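Local coordinates for type 2A phosphatase-associated protein 42 (Saccharomyces cerevisiae, PDB 2V0P) that inhibits the phosphatase SIT4, associates with PP2A catalytic subunits and acts in TOR signalling, its N-terminal part being a TPR-like helical domain, at residues Ser88-Asp92 with Val93-Gln97; Lys105-Val108 with Glu109-Asn113; Leu161-Lys164 with Glu165-Leu169; Phe170-Asn173 with Lys174-Thr178; Tyr204-Arg207 with Leu208-Phe211. One frame throughout, in Å; residues are numbered along the deposited sequence.

Contact 1 of 5, residues Ser88-Asp92 with Val93-Gln97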
loop_
_atom_site.group_PDB
_atom_site.type_symbol
_atom_site.label_atom_id
_atom_site.label_comp_id
_atom_site.label_asym_id
_atom_site.label_seq_id
_atom_site.Cartn_x
_atom_site.Cartn_y
_atom_site.Cartn_z
ATOM N N SER A 88 -12.502 14.839 8.810
ATOM C CA SER A 88 -12.625 16.284 9.070
ATOM C C SER A 88 -13.145 16.981 7.827
ATOM O O SER A 88 -12.943 16.492 6.718
ATOM C CB SER A 88 -11.288 16.852 9.484
ATOM O OG SER A 88 -11.303 18.251 9.411
ATOM N N ASN A 89 -13.826 18.103 8.022
ATOM C CA ASN A 89 -14.250 18.976 6.918
ATOM C C ASN A 89 -13.595 20.368 6.969
ATOM O O ASN A 89 -13.945 21.275 6.197
ATOM C CB ASN A 89 -15.782 19.067 6.856
ATOM C CG ASN A 89 -16.409 17.858 6.156
ATOM O OD1 ASN A 89 -17.298 17.191 6.704
ATOM N ND2 ASN A 89 -15.933 17.564 4.933
ATOM N N ASP A 90 -12.639 20.523 7.879
ATOM C CA ASP A 90 -11.854 21.731 7.972
ATOM C C ASP A 90 -11.438 22.231 6.574
ATOM O O ASP A 90 -11.031 21.450 5.723
ATOM C CB ASP A 90 -10.627 21.498 8.852
ATOM C CG ASP A 90 -10.010 22.804 9.360
ATOM O OD1 ASP A 90 -10.221 23.143 10.544
ATOM O OD2 ASP A 90 -9.330 23.501 8.576
ATOM N N SER A 91 -11.569 23.532 6.340
ATOM C CA SER A 91 -11.177 24.106 5.043
ATOM C C SER A 91 -9.676 23.961 4.803
ATOM O O SER A 91 -9.225 23.837 3.661
ATOM C CB SER A 91 -11.616 25.564 4.924
ATOM O OG SER A 91 -11.365 26.274 6.122
ATOM N N ASP A 92 -8.913 23.957 5.893
ATOM C CA ASP A 92 -7.466 23.767 5.833
ATOM C C ASP A 92 -7.147 22.324 5.442
ATOM O O ASP A 92 -7.465 21.347 6.177
ATOM C CB ASP A 92 -6.830 24.144 7.178
ATOM C CG ASP A 92 -5.329 24.288 7.101
ATOM O OD1 ASP A 92 -4.682 23.461 6.440
ATOM O OD2 ASP A 92 -4.791 25.230 7.722
ATOM N N VAL A 93 -6.551 22.187 4.269
ATOM C CA VAL A 93 -6.228 20.860 3.729
ATOM C C VAL A 93 -5.233 20.060 4.575
ATOM O O VAL A 93 -5.420 18.898 4.739
ATOM C CB VAL A 93 -5.747 20.918 2.237
ATOM C CG1 VAL A 93 -4.747 19.820 1.932
ATOM C CG2 VAL A 93 -6.933 20.811 1.293
ATOM N N ALA A 94 -4.191 20.692 5.105
ATOM C CA ALA A 94 -3.241 20.015 5.990
ATOM C C ALA A 94 -3.941 19.483 7.248
ATOM O O ALA A 94 -3.683 18.349 7.687
ATOM C CB ALA A 94 -2.082 20.958 6.360
ATOM N N GLN A 95 -4.856 20.291 7.775
ATOM C CA GLN A 95 -5.515 20.027 9.028
ATOM C C GLN A 95 -6.465 18.858 8.901
ATOM O O GLN A 95 -6.543 18.004 9.784
ATOM C CB GLN A 95 -6.270 21.269 9.504
ATOM C CG GLN A 95 -5.370 22.395 9.925
ATOM C CD GLN A 95 -4.634 22.119 11.221
ATOM O OE1 GLN A 95 -3.403 22.195 11.273
ATOM N NE2 GLN A 95 -5.386 21.824 12.282
ATOM N N ARG A 96 -7.169 18.830 7.783
ATOM C CA ARG A 96 -8.108 17.793 7.471
ATOM C C ARG A 96 -7.442 16.437 7.206
ATOM O O ARG A 96 -7.890 15.436 7.774
ATOM C CB ARG A 96 -9.152 18.304 6.468
ATOM C CG ARG A 96 -9.379 17.632 5.179
ATOM C CD ARG A 96 -10.440 18.432 4.457
ATOM N NE ARG A 96 -10.126 18.713 3.054
ATOM C CZ ARG A 96 -10.478 19.829 2.428
ATOM N NH1 ARG A 96 -11.150 20.779 3.078
ATOM N NH2 ARG A 96 -10.155 20.009 1.151
ATOM N N GLN A 97 -6.317 16.438 6.479
ATOM C CA GLN A 97 -5.541 15.283 6.290
ATOM C C GLN A 97 -4.837 14.811 7.546
ATOM O O GLN A 97 -4.790 13.595 7.806
ATOM C CB GLN A 97 -4.569 15.416 5.100
ATOM C CG GLN A 97 -5.300 15.457 3.761
ATOM C CD GLN A 97 -4.391 15.745 2.607
ATOM O OE1 GLN A 97 -3.222 15.380 2.629
ATOM N NE2 GLN A 97 -4.913 16.450 1.599
HETATM O O HOH W 1 -10.135 13.757 7.928
#
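D92 caps the first turn of helix 93-120, and R96 reaches back from that turn to close the preceding loop. The tight part is polar. R96 NH1 donates to D90 O at 2.7 Å, D90 O lying 24° out of the guanidinium plane, while R96 N donates to D92 O at 3.0 Å. Aspartate suits the N-cap because its short carboxylate folds back toward the first-turn N-H groups: D92 OD1 lies 3.1 Å from A94 N, with a second, longer bond from Q95 N, both weak. The loop is braced from within by an ST turn, S88 OG to D90 N, and an Asx turn, D90 OD2 to D92 N. S88 OG also rests 3.6 Å from R96 CB. The solvent side is looser: Q95 CG, beside its own backbone N, lies 3.4 Å from D92 CG, and a bend at chi2 takes the amide away. The loop descends from helix 75-83, and across the dimer V93 and A94 pack on V93 of the second subunit, where Q97 also bonds its counterpart.

Contact 2 of 5, residues Lys105-Val108 with Glu109-Asn113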
loop_
_atom_site.group_PDB
_atom_site.type_symbol
_atom_site.label_atom_id
_atom_site.label_comp_id
_atom_site.label_asym_id
_atom_site.label_seq_id
_atom_site.Cartn_x
_atom_site.Cartn_y
_atom_site.Cartn_z
ATOM N N LYS A 105 -5.121 6.412 14.025
ATOM C CA LYS A 105 -4.329 6.124 15.206
ATOM C C LYS A 105 -5.245 5.715 16.381
ATOM O O LYS A 105 -5.074 4.657 17.012
ATOM C CB LYS A 105 -3.529 7.373 15.594
ATOM C CG LYS A 105 -2.593 7.173 16.730
ATOM C CD LYS A 105 -1.527 8.253 16.774
ATOM C CE LYS A 105 -0.230 7.739 17.412
ATOM N NZ LYS A 105 0.463 6.684 16.578
ATOM N N LYS A 106 -6.222 6.563 16.622
ATOM C CA LYS A 106 -7.232 6.319 17.681
ATOM C C LYS A 106 -8.072 5.055 17.447
ATOM O O LYS A 106 -8.304 4.328 18.380
ATOM C CB LYS A 106 -8.132 7.540 17.826
ATOM C CG LYS A 106 -7.441 8.756 18.368
ATOM C CD LYS A 106 -6.743 8.487 19.701
ATOM C CE LYS A 106 -6.673 9.764 20.530
ATOM N NZ LYS A 106 -5.544 9.733 21.509
ATOM N N SER A 107 -8.518 4.809 16.218
ATOM C CA SER A 107 -9.154 3.566 15.845
ATOM C C SER A 107 -8.300 2.331 16.228
ATOM O O SER A 107 -8.770 1.472 16.960
ATOM C CB SER A 107 -9.473 3.551 14.352
ATOM O OG SER A 107 -9.898 2.268 13.959
ATOM N N VAL A 108 -7.044 2.280 15.734
ATOM C CA VAL A 108 -6.095 1.262 16.091
ATOM C C VAL A 108 -5.875 1.123 17.607
ATOM O O VAL A 108 -5.884 -0.002 18.105
ATOM C CB VAL A 108 -4.782 1.366 15.288
ATOM C CG1 VAL A 108 -3.753 0.386 15.793
ATOM C CG2 VAL A 108 -5.073 1.183 13.751
ATOM N N GLU A 109 -5.741 2.242 18.347
ATOM C CA GLU A 109 -5.621 2.164 19.777
ATOM C C GLU A 109 -6.850 1.432 20.378
ATOM O O GLU A 109 -6.642 0.561 21.199
ATOM C CB GLU A 109 -5.445 3.523 20.419
ATOM C CG GLU A 109 -4.981 3.500 21.824
ATOM C CD GLU A 109 -4.476 4.860 22.283
ATOM O OE1 GLU A 109 -4.016 5.656 21.418
ATOM O OE2 GLU A 109 -4.520 5.131 23.512
ATOM N N SER A 110 -8.056 1.815 19.985
ATOM C CA SER A 110 -9.260 1.177 20.477
ATOM C C SER A 110 -9.240 -0.319 20.156
ATOM O O SER A 110 -9.566 -1.142 21.000
ATOM C CB SER A 110 -10.539 1.791 19.937
ATOM O OG SER A 110 -10.800 3.003 20.540
ATOM N N PHE A 111 -8.890 -0.644 18.929
ATOM C CA PHE A 111 -8.793 -2.053 18.507
ATOM C C PHE A 111 -7.827 -2.804 19.403
ATOM O O PHE A 111 -8.110 -3.912 19.785
ATOM C CB PHE A 111 -8.407 -2.155 17.009
ATOM C CG PHE A 111 -9.557 -1.970 16.066
ATOM C CD1 PHE A 111 -10.693 -2.765 16.165
ATOM C CD2 PHE A 111 -9.474 -1.055 15.012
ATOM C CE1 PHE A 111 -11.760 -2.612 15.318
ATOM C CE2 PHE A 111 -10.535 -0.886 14.159
ATOM C CZ PHE A 111 -11.717 -1.681 14.306
ATOM N N ILE A 112 -6.699 -2.192 19.752
ATOM C CA ILE A 112 -5.713 -2.836 20.611
ATOM C C ILE A 112 -6.161 -2.993 22.105
ATOM O O ILE A 112 -5.964 -4.028 22.733
ATOM C CB ILE A 112 -4.305 -2.213 20.410
ATOM C CG1 ILE A 112 -3.876 -2.428 18.922
ATOM C CG2 ILE A 112 -3.309 -2.814 21.352
ATOM C CD1 ILE A 112 -2.513 -1.891 18.584
ATOM N N ASN A 113 -6.797 -1.950 22.617
ATOM C CA ASN A 113 -7.546 -2.003 23.875
ATOM C C ASN A 113 -8.474 -3.227 23.932
ATOM O O ASN A 113 -8.382 -3.974 24.844
ATOM C CB ASN A 113 -8.341 -0.694 24.038
ATOM C CG ASN A 113 -7.465 0.472 24.361
ATOM O OD1 ASN A 113 -6.307 0.298 24.620
ATOM N ND2 ASN A 113 -8.035 1.692 24.389
HETATM O O HOH W 2 -9.193 5.002 20.723
#
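S107 and F111 meet one turn apart within helix 93-120, a central helix of the TPR-like fold, where each carbonyl accepts the amide four residues on. F111 CB lies 3.5 Å from V108 O. From there CG stands beside its own backbone N (chi1 -81°), which turns the ring back along the helix: CG lies 3.6 Å from S107 O, CD2 comes 3.3 Å from the same oxygen, and CE2 reaches S107 OG at 3.2 Å, obliquely to the ring. The side chain also touches Y77 and L81 of helix 75-83 and T215, N218 and I219 of helix 199-231, a setting that suits a large aromatic. Serine suits position 107 because its small hydroxyl can be buried there, hydrogen-bonded to G80 O. On another side V108 and I112 run alongside each other, V108 CG1 to I112 CD1 at 3.8 Å, both against P141. The more polar flank is wet: a water donates to K106 O at 2.6 Å and also hydrogen-bonds S110 OG at 2.6 Å.

Contact 3 of 5, residues Leu161-Lys164 with Glu165-Leu169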
loop_
_atom_site.group_PDB
_atom_site.type_symbol
_atom_site.label_atom_id
_atom_site.label_comp_id
_atom_site.label_asym_id
_atom_site.label_seq_id
_atom_site.Cartn_x
_atom_site.Cartn_y
_atom_site.Cartn_z
ATOM N N LEU A 161 5.600 -16.587 2.632
ATOM C CA LEU A 161 5.334 -16.592 4.061
ATOM C C LEU A 161 4.169 -15.665 4.474
ATOM O O LEU A 161 3.272 -16.056 5.235
ATOM C CB LEU A 161 6.619 -16.265 4.820
ATOM C CG LEU A 161 6.679 -16.448 6.346
ATOM C CD1 LEU A 161 5.758 -17.553 6.875
ATOM C CD2 LEU A 161 8.121 -16.762 6.683
ATOM N N LYS A 162 4.169 -14.441 3.955
ATOM C CA LYS A 162 3.043 -13.546 4.089
ATOM C C LYS A 162 1.725 -14.132 3.596
ATOM O O LYS A 162 0.719 -14.072 4.313
ATOM C CB LYS A 162 3.335 -12.194 3.409
ATOM C CG LYS A 162 2.150 -11.247 3.442
ATOM C CD LYS A 162 2.194 -10.405 4.669
ATOM C CE LYS A 162 1.405 -9.137 4.482
ATOM N NZ LYS A 162 2.240 -8.149 3.725
ATOM N N ARG A 163 1.712 -14.715 2.407
ATOM C CA ARG A 163 0.513 -15.383 1.927
ATOM C C ARG A 163 0.082 -16.513 2.895
ATOM O O ARG A 163 -1.081 -16.679 3.148
ATOM C CB ARG A 163 0.714 -15.888 0.510
ATOM C CG ARG A 163 -0.450 -16.697 -0.095
ATOM C CD ARG A 163 -0.143 -17.203 -1.517
ATOM N NE ARG A 163 0.920 -18.214 -1.568
ATOM C CZ ARG A 163 1.377 -18.813 -2.670
ATOM N NH1 ARG A 163 0.882 -18.523 -3.869
ATOM N NH2 ARG A 163 2.353 -19.711 -2.580
ATOM N N LYS A 164 1.037 -17.201 3.476
ATOM C CA LYS A 164 0.729 -18.362 4.328
ATOM C C LYS A 164 -0.016 -17.869 5.557
ATOM O O LYS A 164 -1.070 -18.367 5.869
ATOM C CB LYS A 164 1.979 -19.115 4.746
ATOM C CG LYS A 164 1.684 -20.175 5.776
ATOM C CD LYS A 164 2.912 -20.804 6.287
ATOM C CE LYS A 164 2.588 -21.844 7.356
ATOM N NZ LYS A 164 2.438 -21.133 8.636
ATOM N N GLU A 165 0.543 -16.840 6.193
ATOM C CA GLU A 165 -0.023 -16.183 7.396
ATOM C C GLU A 165 -1.412 -15.512 7.196
ATOM O O GLU A 165 -2.280 -15.597 8.079
ATOM C CB GLU A 165 1.000 -15.193 7.958
ATOM C CG GLU A 165 2.224 -15.846 8.590
ATOM C CD GLU A 165 3.309 -14.851 9.045
ATOM O OE1 GLU A 165 3.025 -13.622 9.191
ATOM O OE2 GLU A 165 4.454 -15.314 9.274
ATOM N N LYS A 166 -1.616 -14.889 6.052
ATOM C CA LYS A 166 -2.888 -14.365 5.578
ATOM C C LYS A 166 -3.963 -15.429 5.357
ATOM O O LYS A 166 -5.118 -15.296 5.874
ATOM C CB LYS A 166 -2.705 -13.492 4.306
ATOM C CG LYS A 166 -2.022 -12.111 4.521
ATOM C CD LYS A 166 -2.816 -11.142 5.401
ATOM C CE LYS A 166 -3.596 -10.072 4.628
ATOM N NZ LYS A 166 -2.691 -9.064 3.988
ATOM N N ILE A 167 -3.582 -16.507 4.677
ATOM C CA ILE A 167 -4.478 -17.614 4.400
ATOM C C ILE A 167 -4.953 -18.223 5.739
ATOM O O ILE A 167 -6.102 -18.513 5.878
ATOM C CB ILE A 167 -3.826 -18.686 3.549
ATOM C CG1 ILE A 167 -3.803 -18.265 2.064
ATOM C CG2 ILE A 167 -4.579 -20.009 3.686
ATOM C CD1 ILE A 167 -3.076 -19.199 1.153
ATOM N N GLU A 168 -4.057 -18.332 6.709
ATOM C CA GLU A 168 -4.392 -18.843 8.047
ATOM C C GLU A 168 -5.353 -17.958 8.820
ATOM O O GLU A 168 -6.262 -18.474 9.457
ATOM C CB GLU A 168 -3.146 -19.106 8.870
ATOM C CG GLU A 168 -2.342 -20.233 8.354
ATOM C CD GLU A 168 -0.990 -20.384 9.043
ATOM O OE1 GLU A 168 -0.554 -19.443 9.757
ATOM O OE2 GLU A 168 -0.380 -21.458 8.879
ATOM N N LEU A 169 -5.138 -16.636 8.761
ATOM C CA LEU A 169 -6.112 -15.638 9.215
ATOM C C LEU A 169 -7.451 -15.803 8.537
ATOM O O LEU A 169 -8.501 -15.912 9.210
ATOM C CB LEU A 169 -5.621 -14.201 9.033
ATOM C CG LEU A 169 -6.684 -13.211 9.593
ATOM C CD1 LEU A 169 -6.661 -13.204 11.091
ATOM C CD2 LEU A 169 -6.456 -11.847 9.020
#
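K164 and E168 form an i, i+4 salt bridge on helix 156-186 of the TPR-like domain, a standard pairing of opposite charges one turn apart. The two side chains cross at an angle. K164 runs nearly straight from CG to CE and then turns at chi4 (-84°), which brings NZ over the glutamate, K164 NZ to E168 OE2 2.8 Å; the ammonium meets this oxygen from above the carboxylate plane, 35° out of it. Long, flexible chains suit a surface position, since each can reach across a turn without disturbing the backbone.

L161 and E165 also cross, L161 CD1 lying 3.5 Å from E165 OE2, so a methyl flanks the carboxylate whose other oxygen, OE1, accepts from A148 N. R163 and I167 instead lie side by side and point the same way, with R163 CG 3.8 Å from I167 CD1: the aliphatic base of the arginine gives the isoleucine an apolar neighbour, and R163 also packs on I167 of the second subunit.

K162 and K166 are likewise parallel neighbours, their NZ atoms 5.0 Å apart. The charge of K166 is probably offset by salt bridges to E220 and to E165 of the second subunit; K162 makes a long, weak ion pair with that E165. K166 is bent at each torsion beyond CG, and its NZ ends 4.1 Å from K162 CE.

Contact 4 of 5, residues Phe170-Asn173 with Lys174-Thr178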
loop_
_atom_site.group_PDB
_atom_site.type_symbol
_atom_site.label_atom_id
_atom_site.label_comp_id
_atom_site.label_asym_id
_atom_site.label_seq_id
_atom_site.Cartn_x
_atom_site.Cartn_y
_atom_site.Cartn_z
ATOM N N PHE A 170 -7.415 -15.912 7.226
ATOM C CA PHE A 170 -8.613 -15.948 6.433
ATOM C C PHE A 170 -9.425 -17.201 6.783
ATOM O O PHE A 170 -10.609 -17.099 7.115
ATOM C CB PHE A 170 -8.266 -15.828 4.930
ATOM C CG PHE A 170 -9.445 -15.934 4.015
ATOM C CD1 PHE A 170 -9.977 -14.816 3.418
ATOM C CD2 PHE A 170 -10.022 -17.155 3.753
ATOM C CE1 PHE A 170 -11.063 -14.918 2.576
ATOM C CE2 PHE A 170 -11.119 -17.256 2.924
ATOM C CZ PHE A 170 -11.630 -16.119 2.337
ATOM N N GLN A 171 -8.783 -18.360 6.746
ATOM C CA GLN A 171 -9.461 -19.596 7.089
ATOM C C GLN A 171 -10.055 -19.537 8.506
ATOM O O GLN A 171 -11.189 -19.928 8.688
ATOM C CB GLN A 171 -8.549 -20.806 6.913
ATOM C CG GLN A 171 -8.260 -21.145 5.440
ATOM C CD GLN A 171 -9.508 -21.535 4.653
ATOM O OE1 GLN A 171 -10.192 -22.507 4.985
ATOM N NE2 GLN A 171 -9.795 -20.785 3.595
ATOM N N ARG A 172 -9.292 -19.044 9.468
ATOM C CA ARG A 172 -9.743 -19.021 10.849
ATOM C C ARG A 172 -10.968 -18.101 10.988
ATOM O O ARG A 172 -11.957 -18.457 11.619
ATOM C CB ARG A 172 -8.627 -18.588 11.798
ATOM C CG ARG A 172 -9.015 -18.592 13.287
ATOM C CD ARG A 172 -9.411 -20.009 13.775
ATOM N NE ARG A 172 -9.492 -20.117 15.231
ATOM C CZ ARG A 172 -10.112 -21.097 15.881
ATOM N NH1 ARG A 172 -10.691 -22.106 15.219
ATOM N NH2 ARG A 172 -10.130 -21.104 17.206
ATOM N N ASN A 173 -10.897 -16.941 10.339
ATOM C CA ASN A 173 -11.962 -15.984 10.270
ATOM C C ASN A 173 -13.232 -16.567 9.683
ATOM O O ASN A 173 -14.311 -16.385 10.232
ATOM C CB ASN A 173 -11.485 -14.832 9.390
ATOM C CG ASN A 173 -12.001 -13.505 9.823
ATOM O OD1 ASN A 173 -12.709 -13.380 10.796
ATOM N ND2 ASN A 173 -11.616 -12.479 9.095
ATOM N N LYS A 174 -13.102 -17.276 8.568
ATOM C CA LYS A 174 -14.201 -17.987 7.940
ATOM C C LYS A 174 -14.797 -19.043 8.866
ATOM O O LYS A 174 -15.998 -19.180 8.956
ATOM C CB LYS A 174 -13.712 -18.645 6.647
ATOM C CG LYS A 174 -14.795 -19.258 5.796
ATOM C CD LYS A 174 -14.253 -19.645 4.417
ATOM C CE LYS A 174 -14.954 -20.876 3.871
ATOM N NZ LYS A 174 -14.562 -22.120 4.608
ATOM N N GLU A 175 -13.947 -19.787 9.544
ATOM C CA GLU A 175 -14.396 -20.846 10.427
ATOM C C GLU A 175 -15.318 -20.237 11.520
ATOM O O GLU A 175 -16.461 -20.638 11.666
ATOM C CB GLU A 175 -13.186 -21.520 11.040
ATOM C CG GLU A 175 -13.484 -22.776 11.817
ATOM C CD GLU A 175 -12.276 -23.283 12.596
ATOM O OE1 GLU A 175 -11.191 -22.653 12.509
ATOM O OE2 GLU A 175 -12.418 -24.306 13.302
ATOM N N ILE A 176 -14.802 -19.241 12.222
ATOM C CA ILE A 176 -15.501 -18.599 13.362
ATOM C C ILE A 176 -16.713 -17.854 12.850
ATOM O O ILE A 176 -17.786 -17.940 13.471
ATOM C CB ILE A 176 -14.531 -17.740 14.173
ATOM C CG1 ILE A 176 -13.490 -18.655 14.812
ATOM C CG2 ILE A 176 -15.230 -16.822 15.161
ATOM C CD1 ILE A 176 -14.051 -19.851 15.477
ATOM N N SER A 177 -16.605 -17.218 11.689
ATOM C CA SER A 177 -17.808 -16.638 11.091
ATOM C C SER A 177 -18.952 -17.644 10.879
ATOM O O SER A 177 -20.103 -17.353 11.229
ATOM C CB SER A 177 -17.526 -15.877 9.796
ATOM O OG SER A 177 -16.705 -14.797 10.075
ATOM N N THR A 178 -18.637 -18.811 10.327
ATOM C CA THR A 178 -19.627 -19.841 10.107
ATOM C C THR A 178 -20.188 -20.344 11.430
ATOM O O THR A 178 -21.384 -20.507 11.539
ATOM C CB THR A 178 -19.067 -21.024 9.274
ATOM O OG1 THR A 178 -18.501 -20.505 8.069
ATOM C CG2 THR A 178 -20.152 -22.001 8.910
#
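R172 and E175 supply the ionic part of this stretch of helix 156-186. R172 bends at chi2 (61°), carrying NH1 to E175 OE1 at 2.8 Å. The carboxylate oxygen lies in the guanidinium plane, whereas NH1 stands 54° out of the carboxylate plane, the two flat groups being turned 60° apart. Apolar contact is added by I176, whose CD1 sits 4.0 Å above one guanidinium face, toward its rim; a branched aliphatic side chain can cover that face without competing for the N-H groups. The hydroxyl bonds are of another kind. S177 OG donates to N173 O at 2.9 Å, and S177 N reaches the same oxygen from the opposite face, so one carbonyl is gripped twice. T178 repeats this on K174 O, as short hydroxyl side chains readily do in helices. R172 NE also bridges to D125, and R172, N173 and S177 lie against H209, L213, N217 and H210 of the following helix 199-231.

Contact 5 of 5, residues Tyr204-Arg207 with Leu208-Phe211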
loop_
_atom_site.group_PDB
_atom_site.type_symbol
_atom_site.label_atom_id
_atom_site.label_comp_id
_atom_site.label_asym_id
_atom_site.label_seq_id
_atom_site.Cartn_x
_atom_site.Cartn_y
_atom_site.Cartn_z
ATOM N N TYR A 204 -22.643 -14.983 22.417
ATOM C CA TYR A 204 -21.945 -13.812 22.806
ATOM C C TYR A 204 -20.441 -13.970 22.798
ATOM O O TYR A 204 -19.744 -13.079 22.345
ATOM C CB TYR A 204 -22.440 -13.296 24.166
ATOM C CG TYR A 204 -23.866 -12.833 24.136
ATOM C CD1 TYR A 204 -24.508 -12.544 22.933
ATOM C CD2 TYR A 204 -24.564 -12.621 25.315
ATOM C CE1 TYR A 204 -25.838 -12.091 22.907
ATOM C CE2 TYR A 204 -25.879 -12.182 25.301
ATOM C CZ TYR A 204 -26.506 -11.898 24.103
ATOM O OH TYR A 204 -27.819 -11.435 24.117
ATOM N N LEU A 205 -19.969 -15.079 23.299
ATOM C CA LEU A 205 -18.579 -15.464 23.270
ATOM C C LEU A 205 -18.080 -15.669 21.849
ATOM O O LEU A 205 -16.997 -15.276 21.595
ATOM C CB LEU A 205 -18.292 -16.696 24.085
ATOM C CG LEU A 205 -18.499 -16.464 25.597
ATOM C CD1 LEU A 205 -18.568 -17.769 26.287
ATOM C CD2 LEU A 205 -17.390 -15.597 26.160
HETATM N N MSE A 206 -18.850 -16.357 21.010
HETATM C CA MSE A 206 -18.489 -16.580 19.595
HETATM C C MSE A 206 -18.462 -15.245 18.864
HETATM O O MSE A 206 -17.682 -15.039 17.920
HETATM C CB MSE A 206 -19.463 -17.552 18.907
HETATM C CG MSE A 206 -19.000 -18.044 17.510
HETATM SE SE MSE A 206 -17.326 -19.054 17.654
HETATM C CE MSE A 206 -17.962 -20.622 18.639
ATOM N N ARG A 207 -19.357 -14.356 19.249
ATOM C CA ARG A 207 -19.382 -13.076 18.630
ATOM C C ARG A 207 -18.033 -12.330 18.944
ATOM O O ARG A 207 -17.353 -11.831 18.043
ATOM C CB ARG A 207 -20.679 -12.368 18.992
ATOM C CG ARG A 207 -20.823 -10.970 18.493
ATOM C CD ARG A 207 -22.257 -10.532 18.705
ATOM N NE ARG A 207 -23.141 -11.282 17.821
ATOM C CZ ARG A 207 -24.416 -11.564 18.069
ATOM N NH1 ARG A 207 -25.007 -11.176 19.201
ATOM N NH2 ARG A 207 -25.106 -12.254 17.172
ATOM N N LEU A 208 -17.595 -12.351 20.198
ATOM C CA LEU A 208 -16.314 -11.726 20.532
ATOM C C LEU A 208 -15.184 -12.385 19.711
ATOM O O LEU A 208 -14.276 -11.727 19.247
ATOM C CB LEU A 208 -16.025 -11.817 22.044
ATOM C CG LEU A 208 -17.009 -10.951 22.823
ATOM C CD1 LEU A 208 -16.763 -11.200 24.332
ATOM C CD2 LEU A 208 -16.923 -9.491 22.572
ATOM N N HIS A 209 -15.265 -13.702 19.571
ATOM C CA HIS A 209 -14.266 -14.454 18.844
ATOM C C HIS A 209 -14.147 -13.888 17.402
ATOM O O HIS A 209 -13.070 -13.662 16.979
ATOM C CB HIS A 209 -14.629 -15.942 18.847
ATOM C CG HIS A 209 -13.481 -16.837 18.516
ATOM N ND1 HIS A 209 -13.462 -18.178 18.846
ATOM C CD2 HIS A 209 -12.288 -16.571 17.941
ATOM C CE1 HIS A 209 -12.324 -18.704 18.430
ATOM N NE2 HIS A 209 -11.596 -17.748 17.890
ATOM N N HIS A 210 -15.265 -13.619 16.744
ATOM C CA HIS A 210 -15.320 -13.230 15.363
ATOM C C HIS A 210 -14.752 -11.820 15.337
ATOM O O HIS A 210 -13.914 -11.539 14.525
ATOM C CB HIS A 210 -16.745 -13.303 14.847
ATOM C CG HIS A 210 -16.989 -12.525 13.612
ATOM N ND1 HIS A 210 -17.818 -11.423 13.581
ATOM C CD2 HIS A 210 -16.476 -12.642 12.368
ATOM C CE1 HIS A 210 -17.809 -10.902 12.366
ATOM N NE2 HIS A 210 -17.004 -11.626 11.612
ATOM N N PHE A 211 -15.171 -10.992 16.311
ATOM C CA PHE A 211 -14.620 -9.644 16.452
ATOM C C PHE A 211 -13.088 -9.557 16.549
ATOM O O PHE A 211 -12.470 -8.697 15.900
ATOM C CB PHE A 211 -15.315 -8.899 17.581
ATOM C CG PHE A 211 -16.766 -8.711 17.374
ATOM C CD1 PHE A 211 -17.348 -8.858 16.159
ATOM C CD2 PHE A 211 -17.570 -8.285 18.468
ATOM C CE1 PHE A 211 -18.740 -8.627 15.978
ATOM C CE2 PHE A 211 -18.911 -8.056 18.313
ATOM C CZ PHE A 211 -19.518 -8.229 17.081
#
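R207 CG lies anti to the backbone N (chi1 176°), while F211 CG stands beside its own backbone N (chi1 -61°), and these two settings bring the arginine stem and the phenylalanine ring together one turn apart on helix 199-231. The side chains run alongside each other. R207 CG comes 3.3 Å from F211 CZ, with CD a little farther at 3.9 Å, so methylene groups rather than the guanidinium touch the ring. R207 then bends at chi3, which carries its charged end away to a salt bridge with E184 on helix 156-186. Arginine suits the place because one chain offers both an apolar stem and a charged tip.

R207 O lies 3.3 Å above one face of the F211 ring, toward its rim, and accepts a nearly straight bond from F211 N (174°). F211 itself stacks with Y77.

Farther round the helix, M206, a selenomethionine, runs beside H209. Its SE is 4.1 Å from H209 ND1 and approaches the ring obliquely. H209 points its other nitrogen, NE2, to D125. L208 turns its aliphatic side chain to F114 and L118 of helix 93-120. The charged and polar ends thus reach E184 and D125, while L208 and F211 make apolar and ring contacts with neighbouring parts, so helix 199-231 is tied to its surroundings in both ways.

Overall arrangement
The five contacts are local ones, each within or at the start of a long helix of the TPR-like domain. Contacts 1 and 2 share helix 93-120, their centres 22 Å apart, running from the dimer-facing end to near the centre of the chain. Contacts 3 and 4 adjoin on helix 156-186, with centres 13 Å apart. Contact 5 lies on the next helix and touches contact 4: I176 CD1 meets H209 CE1 at 3.6 Å, and D125 is shared by R172 and H209. Contacts 1 and 3 both touch the second subunit although their centres are 37 Å apart. A bound zinc ion lies about 5 Å from the K105 side chain in contact 2.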